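Local coordinates for protein 2-dehydropantoate 2-reductase (Enterococcus faecium, PDB 3WFI) that belongs to the ketopantoate reductase family and works as an NADH-binding D-mandelate dehydrogenase, probably reducing 2-keto acids in the cleft between its two domains, at residues 280-285 against 290-295; 86-91 against 114-119; 79-84 against 274-279; 198-203 against 300-305. All blocks are in the same frame, centred on the assembly; numbering follows the deposited sequence.

Interaction 1. Residues 280-285 against 290-295; sequences AISRKG and VATPYC
T292 reaches I281 and S282 through a chi1 of 62°, which sets OG1 between its own backbone N and carbonyl carbon and swings CG2 beside that N. The two branches therefore serve different neighbours. T292 CG2 lies 3.7 Å from I281 O and 3.9 Å from I281 CG2, while T292 OG1 comes within 3.4 Å of S282 CA. On I281, chi1 of -63° leaves CG2 as the branch directed at C295, and I281 CG2 meets C295 SG at 3.7 Å. The I281 and T292 side chains cross at about a right angle. S282 OG packs 3.6 Å from C295 CB, but its polar partner, like that of T292 OG1, is the carboxylate of D296. The chain closes on itself through one backbone bond, V290 N to G285 O, 2.8 Å and nearly straight at 165°. T292 holds the N-cap position of helix 293-308 without capping it by its side chain; E224 instead accepts from the first-turn amides of Y294 and C295. This tight helix-loop-helix corner of the C-terminal helical domain joins helix 278-288 to helix 293-308, with helix 214-231 covering I281 through F225, helix 180-191 adding Y185, and Y294 stacking on F297 of the second subunit.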
loop_
_atom_site.group_PDB
_atom_site.type_symbol
_atom_site.label_atom_id
_atom_site.label_comp_id
_atom_site.label_asym_id
_atom_site.label_seq_id
_atom_site.Cartn_x
_atom_site.Cartn_y
_atom_site.Cartn_z
ATOM N N ALA B 280 10.152 11.715 0.318
ATOM C CA ALA B 280 11.463 12.248 0.678
ATOM C C ALA B 280 12.323 11.130 1.229
ATOM O O ALA B 280 13.509 11.036 0.922
ATOM C CB ALA B 280 11.304 13.383 1.696
ATOM N N ILE B 281 11.706 10.254 2.024
ATOM C CA ILE B 281 12.398 9.072 2.548
ATOM C C ILE B 281 12.743 8.092 1.413
ATOM O O ILE B 281 13.845 7.518 1.403
ATOM C CB ILE B 281 11.572 8.394 3.661
ATOM C CG1 ILE B 281 11.397 9.347 4.856
ATOM C CG2 ILE B 281 12.198 7.077 4.103
ATOM C CD1 ILE B 281 12.682 9.957 5.377
ATOM N N SER B 282 11.830 7.918 0.455
ATOM C CA SER B 282 12.120 7.083 -0.723
ATOM C C SER B 282 13.323 7.611 -1.502
ATOM O O SER B 282 14.200 6.853 -1.870
ATOM C CB SER B 282 10.912 7.000 -1.649
ATOM O OG SER B 282 9.829 6.331 -1.004
ATOM N N ARG B 283 13.357 8.924 -1.727
ATOM C CA ARG B 283 14.472 9.548 -2.450
ATOM C C ARG B 283 15.824 9.376 -1.748
ATOM O O ARG B 283 16.810 8.984 -2.382
ATOM C CB ARG B 283 14.168 11.024 -2.732
ATOM C CG ARG B 283 13.200 11.190 -3.891
ATOM C CD ARG B 283 13.079 12.642 -4.347
ATOM N NE ARG B 283 12.627 13.563 -3.304
ATOM C CZ ARG B 283 11.380 13.662 -2.854
ATOM N NH1 ARG B 283 10.408 12.872 -3.323
ATOM N NH2 ARG B 283 11.102 14.565 -1.921
ATOM N N LYS B 284 15.866 9.645 -0.452
ATOM C CA LYS B 284 17.071 9.415 0.354
ATOM C C LYS B 284 17.473 7.938 0.358
ATOM O O LYS B 284 18.666 7.600 0.267
ATOM C CB LYS B 284 16.853 9.874 1.802
ATOM C CG LYS B 284 16.803 11.381 2.018
ATOM C CD LYS B 284 16.346 11.698 3.438
ATOM C CE LYS B 284 16.115 13.189 3.675
ATOM N NZ LYS B 284 17.379 13.948 3.538
ATOM N N GLY B 285 16.485 7.054 0.459
ATOM C CA GLY B 285 16.740 5.599 0.380
ATOM C C GLY B 285 17.469 5.182 -0.887
ATOM O O GLY B 285 18.430 4.405 -0.839
ATOM N N VAL B 290 19.366 2.281 0.753
ATOM C CA VAL B 290 18.545 1.814 1.856
ATOM C C VAL B 290 17.139 1.523 1.320
ATOM O O VAL B 290 16.494 2.396 0.737
ATOM C CB VAL B 290 18.453 2.864 2.993
ATOM C CG1 VAL B 290 17.451 2.427 4.055
ATOM C CG2 VAL B 290 19.821 3.094 3.627
ATOM N N ALA B 291 16.663 0.302 1.537
ATOM C CA ALA B 291 15.371 -0.113 1.029
ATOM C C ALA B 291 14.277 0.615 1.815
ATOM O O ALA B 291 14.316 0.637 3.034
ATOM C CB ALA B 291 15.226 -1.617 1.154
ATOM N N THR B 292 13.335 1.238 1.113
ATOM C CA THR B 292 12.199 1.902 1.743
ATOM C C THR B 292 10.861 1.521 1.072
ATOM O O THR B 292 10.101 2.389 0.660
ATOM C CB THR B 292 12.347 3.441 1.691
ATOM O OG1 THR B 292 12.380 3.854 0.322
ATOM C CG2 THR B 292 13.618 3.918 2.409
ATOM N N PRO B 293 10.578 0.217 0.979
ATOM C CA PRO B 293 9.443 -0.252 0.196
ATOM C C PRO B 293 8.086 0.231 0.693
ATOM O O PRO B 293 7.219 0.497 -0.133
ATOM C CB PRO B 293 9.548 -1.770 0.298
ATOM C CG PRO B 293 10.308 -2.014 1.562
ATOM C CD PRO B 293 11.293 -0.894 1.637
ATOM N N TYR B 294 7.892 0.327 2.010
ATOM C CA TYR B 294 6.600 0.806 2.522
ATOM C C TYR B 294 6.402 2.286 2.163
ATOM O O TYR B 294 5.322 2.687 1.776
ATOM C CB TYR B 294 6.450 0.574 4.044
ATOM C CG TYR B 294 5.971 -0.820 4.443
ATOM C CD1 TYR B 294 6.461 -1.967 3.831
ATOM C CD2 TYR B 294 5.014 -0.975 5.441
ATOM C CE1 TYR B 294 6.032 -3.220 4.218
ATOM C CE2 TYR B 294 4.565 -2.219 5.832
ATOM C CZ TYR B 294 5.076 -3.344 5.215
ATOM O OH TYR B 294 4.649 -4.593 5.590
ATOM N N CYS B 295 7.455 3.092 2.257
ATOM C CA CYS B 295 7.373 4.502 1.834
ATOM C C CYS B 295 7.124 4.593 0.331
ATOM O O CYS B 295 6.315 5.414 -0.115
ATOM C CB CYS B 295 8.638 5.285 2.228
ATOM S SG CYS B 295 8.811 5.667 3.990
#

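Interaction 2. Residues 86-91 against 114-119; sequences MLQDIQ and EKFVPM
Across the gap between helix 80-90 and the irregular loop 114-119, Q91 and F116 have the closest backbones, 7.0 Å between CA atoms, and no hydrogen bond joins the two segments, so the F116 side chain carries the contact. Its chi1 of -59° puts the ring beside its own backbone N, with L87 over one face. L87 CB stands 3.6 Å from the ring centroid and only 13° off the ring normal, a CH-pi contact centred on the ring. Farther out, L87 CD1 passes beyond the rim on the same side, 3.8 Å from F116 CD2. Both segments belong to the Rossmann-type coenzyme domain: helix 80-90 follows strand 71-76, and loop 114-119 links helix 109-113 to strand 122-127, two strands of the same main sheet. The aromatic ring thus bridges a helix flanking that sheet and a connection between later strands. Around the ring, Q91 CB approaches F116 CD1 at 4.0 Å, at the edge near its plane. Q88 CG comes to 3.9 Å from F116 CZ, the glutamine chain running on extended. L87 also packs against I112 and I113 of helix 109-113, while F116 touches I94 of strand 94-95.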
loop_
_atom_site.group_PDB
_atom_site.type_symbol
_atom_site.label_atom_id
_atom_site.label_comp_id
_atom_site.label_asym_id
_atom_site.label_seq_id
_atom_site.Cartn_x
_atom_site.Cartn_y
_atom_site.Cartn_z
ATOM N N MET B 86 10.583 28.337 -5.828
ATOM C CA MET B 86 11.053 29.557 -5.169
ATOM C C MET B 86 12.579 29.664 -5.297
ATOM O O MET B 86 13.108 30.684 -5.750
ATOM C CB MET B 86 10.631 29.579 -3.695
ATOM C CG MET B 86 11.221 30.715 -2.858
ATOM S SD MET B 86 10.724 32.365 -3.408
ATOM C CE MET B 86 9.123 32.497 -2.613
ATOM N N LEU B 87 13.282 28.605 -4.934
ATOM C CA LEU B 87 14.746 28.597 -5.022
ATOM C C LEU B 87 15.233 28.828 -6.441
ATOM O O LEU B 87 16.151 29.620 -6.647
ATOM C CB LEU B 87 15.321 27.290 -4.471
ATOM C CG LEU B 87 15.173 27.168 -2.948
ATOM C CD1 LEU B 87 15.502 25.753 -2.492
ATOM C CD2 LEU B 87 16.045 28.181 -2.237
ATOM N N GLN B 88 14.612 28.151 -7.410
ATOM C CA GLN B 88 14.938 28.343 -8.819
ATOM C C GLN B 88 14.775 29.806 -9.199
ATOM O O GLN B 88 15.642 30.382 -9.834
ATOM C CB GLN B 88 14.044 27.472 -9.732
ATOM C CG GLN B 88 14.469 26.007 -9.813
ATOM C CD GLN B 88 13.436 25.107 -10.503
ATOM O OE1 GLN B 88 12.360 25.556 -10.907
ATOM N NE2 GLN B 88 13.757 23.821 -10.612
ATOM N N ASP B 89 13.653 30.395 -8.800
ATOM C CA ASP B 89 13.380 31.801 -9.090
ATOM C C ASP B 89 14.333 32.794 -8.422
ATOM O O ASP B 89 14.595 33.847 -8.985
ATOM C CB ASP B 89 11.948 32.160 -8.691
ATOM C CG ASP B 89 10.917 31.627 -9.668
ATOM O OD1 ASP B 89 11.293 31.277 -10.801
ATOM O OD2 ASP B 89 9.732 31.558 -9.294
ATOM N N ILE B 90 14.820 32.498 -7.223
ATOM C CA ILE B 90 15.630 33.474 -6.484
ATOM C C ILE B 90 17.129 33.189 -6.511
ATOM O O ILE B 90 17.892 33.885 -5.827
ATOM C CB ILE B 90 15.159 33.626 -5.018
ATOM C CG1 ILE B 90 15.512 32.393 -4.174
ATOM C CG2 ILE B 90 13.666 33.916 -4.971
ATOM C CD1 ILE B 90 15.158 32.528 -2.706
ATOM N N GLN B 91 17.561 32.184 -7.285
ATOM C CA GLN B 91 18.941 31.688 -7.191
ATOM C C GLN B 91 20.005 32.710 -7.549
ATOM O O GLN B 91 21.147 32.570 -7.124
ATOM C CB GLN B 91 19.146 30.421 -8.042
ATOM C CG GLN B 91 18.930 30.620 -9.532
ATOM C CD GLN B 91 18.922 29.307 -10.282
ATOM O OE1 GLN B 91 17.909 28.914 -10.872
ATOM N NE2 GLN B 91 20.040 28.612 -10.244
ATOM N N GLU B 114 20.056 21.954 -0.940
ATOM C CA GLU B 114 21.439 21.576 -1.292
ATOM C C GLU B 114 21.800 21.762 -2.768
ATOM O O GLU B 114 22.973 21.926 -3.112
ATOM C CB GLU B 114 21.724 20.122 -0.892
ATOM C CG GLU B 114 23.197 19.750 -0.974
ATOM C CD GLU B 114 23.464 18.315 -0.568
ATOM O OE1 GLU B 114 22.645 17.441 -0.912
ATOM O OE2 GLU B 114 24.496 18.073 0.096
ATOM N N LYS B 115 20.805 21.729 -3.644
ATOM C CA LYS B 115 21.044 21.982 -5.069
ATOM C C LYS B 115 21.535 23.407 -5.319
ATOM O O LYS B 115 22.134 23.680 -6.368
ATOM C CB LYS B 115 19.773 21.701 -5.886
ATOM C CG LYS B 115 19.401 20.223 -5.926
ATOM C CD LYS B 115 17.965 19.941 -6.367
ATOM C CE LYS B 115 17.604 18.460 -6.243
ATOM N NZ LYS B 115 16.164 18.199 -6.542
ATOM N N PHE B 116 21.301 24.299 -4.349
ATOM C CA PHE B 116 21.550 25.746 -4.503
ATOM C C PHE B 116 22.618 26.303 -3.577
ATOM O O PHE B 116 23.275 27.279 -3.921
ATOM C CB PHE B 116 20.236 26.513 -4.282
ATOM C CG PHE B 116 19.150 26.115 -5.236
ATOM C CD1 PHE B 116 18.963 26.803 -6.420
ATOM C CD2 PHE B 116 18.326 25.036 -4.957
ATOM C CE1 PHE B 116 17.955 26.434 -7.307
ATOM C CE2 PHE B 116 17.317 24.660 -5.837
ATOM C CZ PHE B 116 17.138 25.358 -7.018
ATOM N N VAL B 117 22.756 25.715 -2.389
ATOM C CA VAL B 117 23.819 26.075 -1.462
ATOM C C VAL B 117 24.375 24.804 -0.827
ATOM O O VAL B 117 23.635 23.837 -0.634
ATOM C CB VAL B 117 23.356 27.075 -0.362
ATOM C CG1 VAL B 117 22.658 28.291 -0.974
ATOM C CG2 VAL B 117 22.448 26.404 0.648
ATOM N N PRO B 118 25.682 24.793 -0.501
ATOM C CA PRO B 118 26.230 23.612 0.176
ATOM C C PRO B 118 25.610 23.380 1.559
ATOM O O PRO B 118 25.150 24.319 2.201
ATOM C CB PRO B 118 27.715 23.936 0.312
ATOM C CG PRO B 118 27.799 25.419 0.224
ATOM C CD PRO B 118 26.703 25.829 -0.711
ATOM N N MET B 119 25.624 22.125 1.985
ATOM C CA MET B 119 25.072 21.697 3.253
ATOM C C MET B 119 25.609 22.504 4.436
ATOM O O MET B 119 24.863 22.811 5.367
ATOM C CB MET B 119 25.380 20.200 3.452
ATOM C CG MET B 119 24.547 19.509 4.515
ATOM S SD MET B 119 22.774 19.640 4.236
ATOM C CE MET B 119 22.526 18.785 2.678
#

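Interaction 3. Residues 79-84 against 274-279; sequences KAMQLE and IDYING
A80 and M81, at the start of helix 80-90 in the Rossmann-type coenzyme domain, meet Y276, which precedes helix 278-288 of the C-terminal helical domain; the contact therefore spans the boundary between the two domains. K79, just before A80, and Q82, just after M81, bind NAD(+) in a structure of this protein, and the side chain of M81 is about 4 Å from that of E273, another NAD(+)-binding residue, so the joint borders the coenzyme site.

The apolar part of the contact is centred on the tyrosine ring. With chi1 at -58°, Y276 sends its ring out to the helix start, where the backbone turns over one face: A80 C lies above the ring centre and M81 N is displaced toward the rim. A80 CB packs at the near end, 3.6 Å from Y276 CG. M81 CG approaches farther along, 3.5 Å from Y276 CE2, and the methionine crosses the tyrosine at about a right angle. I112 of helix 109-113 touches Y276 as well.

The polar part is indirect, since no hydrogen bond runs straight from one segment to the other. A water lying at the ring edge, in its plane, is 3.0 Å from Y276 OH and donates to E84 OE2 at 2.9 Å. The other carboxylate oxygen, E84 OE1, forms a salt bridge with K115, so the two ends of the group have separate partners.

Backbone bonding shapes the tyrosine's own turn: I274 O accepts from both I277 N and G279 N, each at 3.1 Å.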
loop_
_atom_site.group_PDB
_atom_site.type_symbol
_atom_site.label_atom_id
_atom_site.label_comp_id
_atom_site.label_asym_id
_atom_site.label_seq_id
_atom_site.Cartn_x
_atom_site.Cartn_y
_atom_site.Cartn_z
ATOM N N LYS B 79 5.901 26.774 1.414
ATOM C CA LYS B 79 5.461 25.377 1.520
ATOM C C LYS B 79 6.325 24.440 0.677
ATOM O O LYS B 79 6.885 24.838 -0.347
ATOM C CB LYS B 79 3.990 25.236 1.111
ATOM C CG LYS B 79 3.035 25.892 2.090
ATOM C CD LYS B 79 1.622 26.030 1.514
ATOM C CE LYS B 79 0.572 25.700 2.556
ATOM N NZ LYS B 79 -0.806 25.602 2.001
ATOM N N ALA B 80 6.421 23.188 1.123
ATOM C CA ALA B 80 7.232 22.164 0.454
ATOM C C ALA B 80 7.003 22.144 -1.058
ATOM O O ALA B 80 7.959 22.157 -1.834
ATOM C CB ALA B 80 6.939 20.788 1.042
ATOM N N MET B 81 5.736 22.153 -1.463
ATOM C CA MET B 81 5.378 22.003 -2.878
ATOM C C MET B 81 5.785 23.211 -3.736
ATOM O O MET B 81 5.843 23.109 -4.963
ATOM C CB MET B 81 3.872 21.690 -3.038
ATOM C CG MET B 81 3.475 20.289 -2.556
ATOM S SD MET B 81 1.725 19.820 -2.630
ATOM C CE MET B 81 1.473 19.723 -4.397
ATOM N N GLN B 82 6.099 24.335 -3.091
ATOM C CA GLN B 82 6.536 25.535 -3.802
ATOM C C GLN B 82 8.034 25.861 -3.608
ATOM O O GLN B 82 8.537 26.790 -4.221
ATOM C CB GLN B 82 5.671 26.708 -3.358
ATOM C CG GLN B 82 4.187 26.545 -3.673
ATOM C CD GLN B 82 3.311 27.529 -2.921
ATOM O OE1 GLN B 82 3.529 27.798 -1.733
ATOM N NE2 GLN B 82 2.310 28.080 -3.609
ATOM N N LEU B 83 8.745 25.072 -2.801
ATOM C CA LEU B 83 10.120 25.399 -2.383
ATOM C C LEU B 83 11.134 25.369 -3.522
ATOM O O LEU B 83 11.956 26.271 -3.647
ATOM C CB LEU B 83 10.602 24.450 -1.268
ATOM C CG LEU B 83 12.068 24.622 -0.816
ATOM C CD1 LEU B 83 12.313 26.005 -0.225
ATOM C CD2 LEU B 83 12.466 23.539 0.179
ATOM N N GLU B 84 11.106 24.317 -4.337
ATOM C CA GLU B 84 12.111 24.185 -5.380
ATOM C C GLU B 84 11.944 25.286 -6.414
ATOM O O GLU B 84 12.927 25.860 -6.872
ATOM C CB GLU B 84 12.077 22.798 -6.024
ATOM C CG GLU B 84 13.120 22.637 -7.118
ATOM C CD GLU B 84 13.550 21.204 -7.298
ATOM O OE1 GLU B 84 14.746 20.971 -7.575
ATOM O OE2 GLU B 84 12.688 20.315 -7.140
ATOM N N ILE B 274 2.417 14.100 -0.205
ATOM C CA ILE B 274 3.030 12.782 -0.013
ATOM C C ILE B 274 4.490 12.723 -0.523
ATOM O O ILE B 274 5.350 12.093 0.114
ATOM C CB ILE B 274 2.150 11.659 -0.616
ATOM C CG1 ILE B 274 2.629 10.276 -0.176
ATOM C CG2 ILE B 274 2.110 11.746 -2.129
ATOM C CD1 ILE B 274 2.373 9.949 1.274
ATOM N N ASP B 275 4.789 13.409 -1.626
ATOM C CA ASP B 275 6.156 13.367 -2.178
ATOM C C ASP B 275 7.185 14.036 -1.267
ATOM O O ASP B 275 8.383 13.795 -1.423
ATOM C CB ASP B 275 6.237 13.979 -3.579
ATOM C CG ASP B 275 5.497 13.179 -4.616
ATOM O OD1 ASP B 275 5.517 11.922 -4.568
ATOM O OD2 ASP B 275 4.894 13.799 -5.510
ATOM N N TYR B 276 6.715 14.860 -0.321
ATOM C CA TYR B 276 7.584 15.574 0.609
ATOM C C TYR B 276 7.600 14.942 1.985
ATOM O O TYR B 276 8.296 15.427 2.883
ATOM C CB TYR B 276 7.164 17.046 0.683
ATOM C CG TYR B 276 7.235 17.633 -0.691
ATOM C CD1 TYR B 276 8.434 18.103 -1.194
ATOM C CD2 TYR B 276 6.132 17.611 -1.533
ATOM C CE1 TYR B 276 8.521 18.596 -2.483
ATOM C CE2 TYR B 276 6.206 18.097 -2.829
ATOM C CZ TYR B 276 7.409 18.582 -3.297
ATOM O OH TYR B 276 7.498 19.069 -4.586
ATOM N N ILE B 277 6.883 13.829 2.142
ATOM C CA ILE B 277 6.902 13.083 3.387
ATOM C C ILE B 277 7.495 11.699 3.116
ATOM O O ILE B 277 8.713 11.536 3.149
ATOM C CB ILE B 277 5.504 13.048 4.049
ATOM C CG1 ILE B 277 4.943 14.461 4.140
ATOM C CG2 ILE B 277 5.583 12.421 5.435
ATOM C CD1 ILE B 277 3.449 14.529 4.442
ATOM N N ASN B 278 6.669 10.709 2.784
ATOM C CA ASN B 278 7.206 9.383 2.483
ATOM C C ASN B 278 8.123 9.410 1.255
ATOM O O ASN B 278 9.086 8.655 1.182
ATOM C CB ASN B 278 6.071 8.365 2.326
ATOM C CG ASN B 278 5.276 8.198 3.606
ATOM O OD1 ASN B 278 5.540 7.289 4.393
ATOM N ND2 ASN B 278 4.338 9.113 3.854
ATOM N N GLY B 279 7.794 10.259 0.279
ATOM C CA GLY B 279 8.586 10.389 -0.951
ATOM C C GLY B 279 9.999 10.854 -0.688
ATOM O O GLY B 279 10.940 10.443 -1.369
HETATM O O HOH W 1 10.257 19.792 -5.559
#

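Interaction 4. Residues 198-203 against 300-305; sequences CTILDV and ELVHAK
The flat group that receives I200 is the peptide linking L301 to V302, and the I200 methyl sits over one of its faces: CD1 stands almost directly above L301 C, 3.5 Å away, with L301 O at 3.4 Å. The same carbonyl oxygen, L301 O, takes the helical hydrogen bond from K305 N at 2.9 Å. This is helix-helix packing in the C-terminal helical domain, between the end of helix 194-201 and helix 293-308, with the backbones closest at I200 and V302, 6.5 Å between CA atoms. Although the CB of I200 does not point directly at the second helix, chi1 and chi2 of -66° and -67° fold CD1 in toward it. L301 CB flanks that methyl at 3.7 Å, and the two side chains cross at about a right angle. V302 CG2 touches one bond further back, 3.9 Å from I200 CG1.

Nearby, the second subunit completes the dimer interface: I200 packs on its own counterpart there, and K305 NZ donates to L201 O of that subunit. K305 bends at chi2 (67°), and its ammonium also reaches back to helix 194-201 through a water. That water accepts from K305 NZ at 2.7 Å and lies 3.0 Å from I200 O, to which it probably donates, although other acceptors compete for its protons.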
loop_
_atom_site.group_PDB
_atom_site.type_symbol
_atom_site.label_atom_id
_atom_site.label_comp_id
_atom_site.label_asym_id
_atom_site.label_seq_id
_atom_site.Cartn_x
_atom_site.Cartn_y
_atom_site.Cartn_z
ATOM N N CYS B 198 -4.396 6.755 6.866
ATOM C CA CYS B 198 -5.800 7.180 7.040
ATOM C C CYS B 198 -6.422 7.542 5.703
ATOM O O CYS B 198 -7.588 7.228 5.447
ATOM C CB CYS B 198 -5.901 8.382 7.970
ATOM S SG CYS B 198 -5.587 7.980 9.680
ATOM N N THR B 199 -5.626 8.196 4.856
ATOM C CA THR B 199 -6.072 8.596 3.531
ATOM C C THR B 199 -6.432 7.387 2.673
ATOM O O THR B 199 -7.507 7.349 2.067
ATOM C CB THR B 199 -5.001 9.445 2.828
ATOM O OG1 THR B 199 -4.810 10.657 3.569
ATOM C CG2 THR B 199 -5.433 9.794 1.418
ATOM N N ILE B 200 -5.579 6.374 2.680
ATOM C CA ILE B 200 -5.828 5.174 1.876
ATOM C C ILE B 200 -6.933 4.277 2.452
ATOM O O ILE B 200 -7.750 3.761 1.701
ATOM C CB ILE B 200 -4.538 4.344 1.677
ATOM C CG1 ILE B 200 -3.547 5.135 0.847
ATOM C CG2 ILE B 200 -4.825 3.039 0.960
ATOM C CD1 ILE B 200 -3.997 5.360 -0.569
ATOM N N LEU B 201 -6.953 4.094 3.761
ATOM C CA LEU B 201 -7.945 3.194 4.388
ATOM C C LEU B 201 -9.305 3.848 4.646
ATOM O O LEU B 201 -10.279 3.148 4.954
ATOM C CB LEU B 201 -7.384 2.612 5.682
ATOM C CG LEU B 201 -6.211 1.652 5.495
ATOM C CD1 LEU B 201 -5.469 1.406 6.803
ATOM C CD2 LEU B 201 -6.701 0.340 4.894
ATOM N N ASP B 202 -9.372 5.169 4.502
ATOM C CA ASP B 202 -10.593 5.945 4.745
ATOM C C ASP B 202 -11.052 5.830 6.194
ATOM O O ASP B 202 -12.173 5.388 6.480
ATOM C CB ASP B 202 -11.720 5.554 3.775
ATOM C CG ASP B 202 -12.875 6.556 3.793
ATOM O OD1 ASP B 202 -12.662 7.713 4.205
ATOM O OD2 ASP B 202 -14.000 6.190 3.411
ATOM N N VAL B 203 -10.178 6.238 7.106
ATOM C CA VAL B 203 -10.427 6.116 8.537
ATOM C C VAL B 203 -9.851 7.327 9.234
ATOM O O VAL B 203 -8.916 7.946 8.733
ATOM C CB VAL B 203 -9.779 4.823 9.122
ATOM C CG1 VAL B 203 -10.517 3.581 8.654
ATOM C CG2 VAL B 203 -8.297 4.711 8.766
ATOM N N GLU B 300 3.027 5.515 -3.765
ATOM C CA GLU B 300 2.368 5.049 -4.975
ATOM C C GLU B 300 0.842 4.928 -4.774
ATOM O O GLU B 300 0.067 5.299 -5.657
ATOM C CB GLU B 300 2.976 3.718 -5.400
ATOM C CG GLU B 300 4.365 3.879 -6.012
ATOM C CD GLU B 300 5.249 2.680 -5.798
ATOM O OE1 GLU B 300 4.726 1.596 -5.438
ATOM O OE2 GLU B 300 6.473 2.834 -5.971
ATOM N N LEU B 301 0.423 4.405 -3.620
ATOM C CA LEU B 301 -1.001 4.236 -3.347
ATOM C C LEU B 301 -1.744 5.566 -3.210
ATOM O O LEU B 301 -2.860 5.722 -3.743
ATOM C CB LEU B 301 -1.205 3.413 -2.078
ATOM C CG LEU B 301 -0.929 1.928 -2.220
ATOM C CD1 LEU B 301 -0.783 1.287 -0.839
ATOM C CD2 LEU B 301 -2.030 1.265 -3.032
ATOM N N VAL B 302 -1.129 6.525 -2.533
ATOM C CA VAL B 302 -1.753 7.839 -2.358
ATOM C C VAL B 302 -1.896 8.517 -3.707
ATOM O O VAL B 302 -2.936 9.106 -4.006
ATOM C CB VAL B 302 -0.988 8.705 -1.349
ATOM C CG1 VAL B 302 -1.478 10.141 -1.367
ATOM C CG2 VAL B 302 -1.131 8.123 0.046
ATOM N N HIS B 303 -0.864 8.414 -4.546
ATOM C CA HIS B 303 -0.970 8.967 -5.898
ATOM C C HIS B 303 -2.070 8.304 -6.720
ATOM O O HIS B 303 -2.802 8.985 -7.449
ATOM C CB HIS B 303 0.387 8.895 -6.622
ATOM C CG HIS B 303 1.370 9.923 -6.178
ATOM N ND1 HIS B 303 1.034 11.247 -5.945
ATOM C CD2 HIS B 303 2.696 9.826 -5.933
ATOM C CE1 HIS B 303 2.111 11.905 -5.568
ATOM N NE2 HIS B 303 3.130 11.068 -5.557
ATOM N N ALA B 304 -2.174 6.977 -6.631
ATOM C CA ALA B 304 -3.239 6.252 -7.313
ATOM C C ALA B 304 -4.625 6.706 -6.824
ATOM O O ALA B 304 -5.573 6.804 -7.618
ATOM C CB ALA B 304 -3.077 4.750 -7.128
ATOM N N LYS B 305 -4.732 6.994 -5.528
ATOM C CA LYS B 305 -6.011 7.429 -4.956
ATOM C C LYS B 305 -6.351 8.843 -5.454
ATOM O O LYS B 305 -7.494 9.105 -5.835
ATOM C CB LYS B 305 -5.964 7.409 -3.431
ATOM C CG LYS B 305 -7.303 7.721 -2.739
ATOM C CD LYS B 305 -8.349 6.638 -2.964
ATOM C CE LYS B 305 -9.623 6.932 -2.181
ATOM N NZ LYS B 305 -10.609 5.836 -2.307
HETATM O O HOH W 2 -9.582 3.976 -0.722
#

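Interactions 1 and 4 are buried contacts inside the C-terminal helical domain; both use helix 293-308 and both touch the second subunit. Interactions 2 and 3 are only partly buried and share helix 80-90, the first holding the coenzyme domain together internally, the second joining it to the helical domain. The chemistry follows: mixed side chains, a thiol and two hydroxyls among them, with one direct backbone bond in interaction 1, aliphatic side-chain packing and a water in interaction 4, and one central aromatic ring in each of the other two. Direct links are K115 NZ to E84 OE1 between 2 and 3, D275 OD1 to H303 NE2 between 3 and 4, and D275 O to R283 NH2 between 3 and 1.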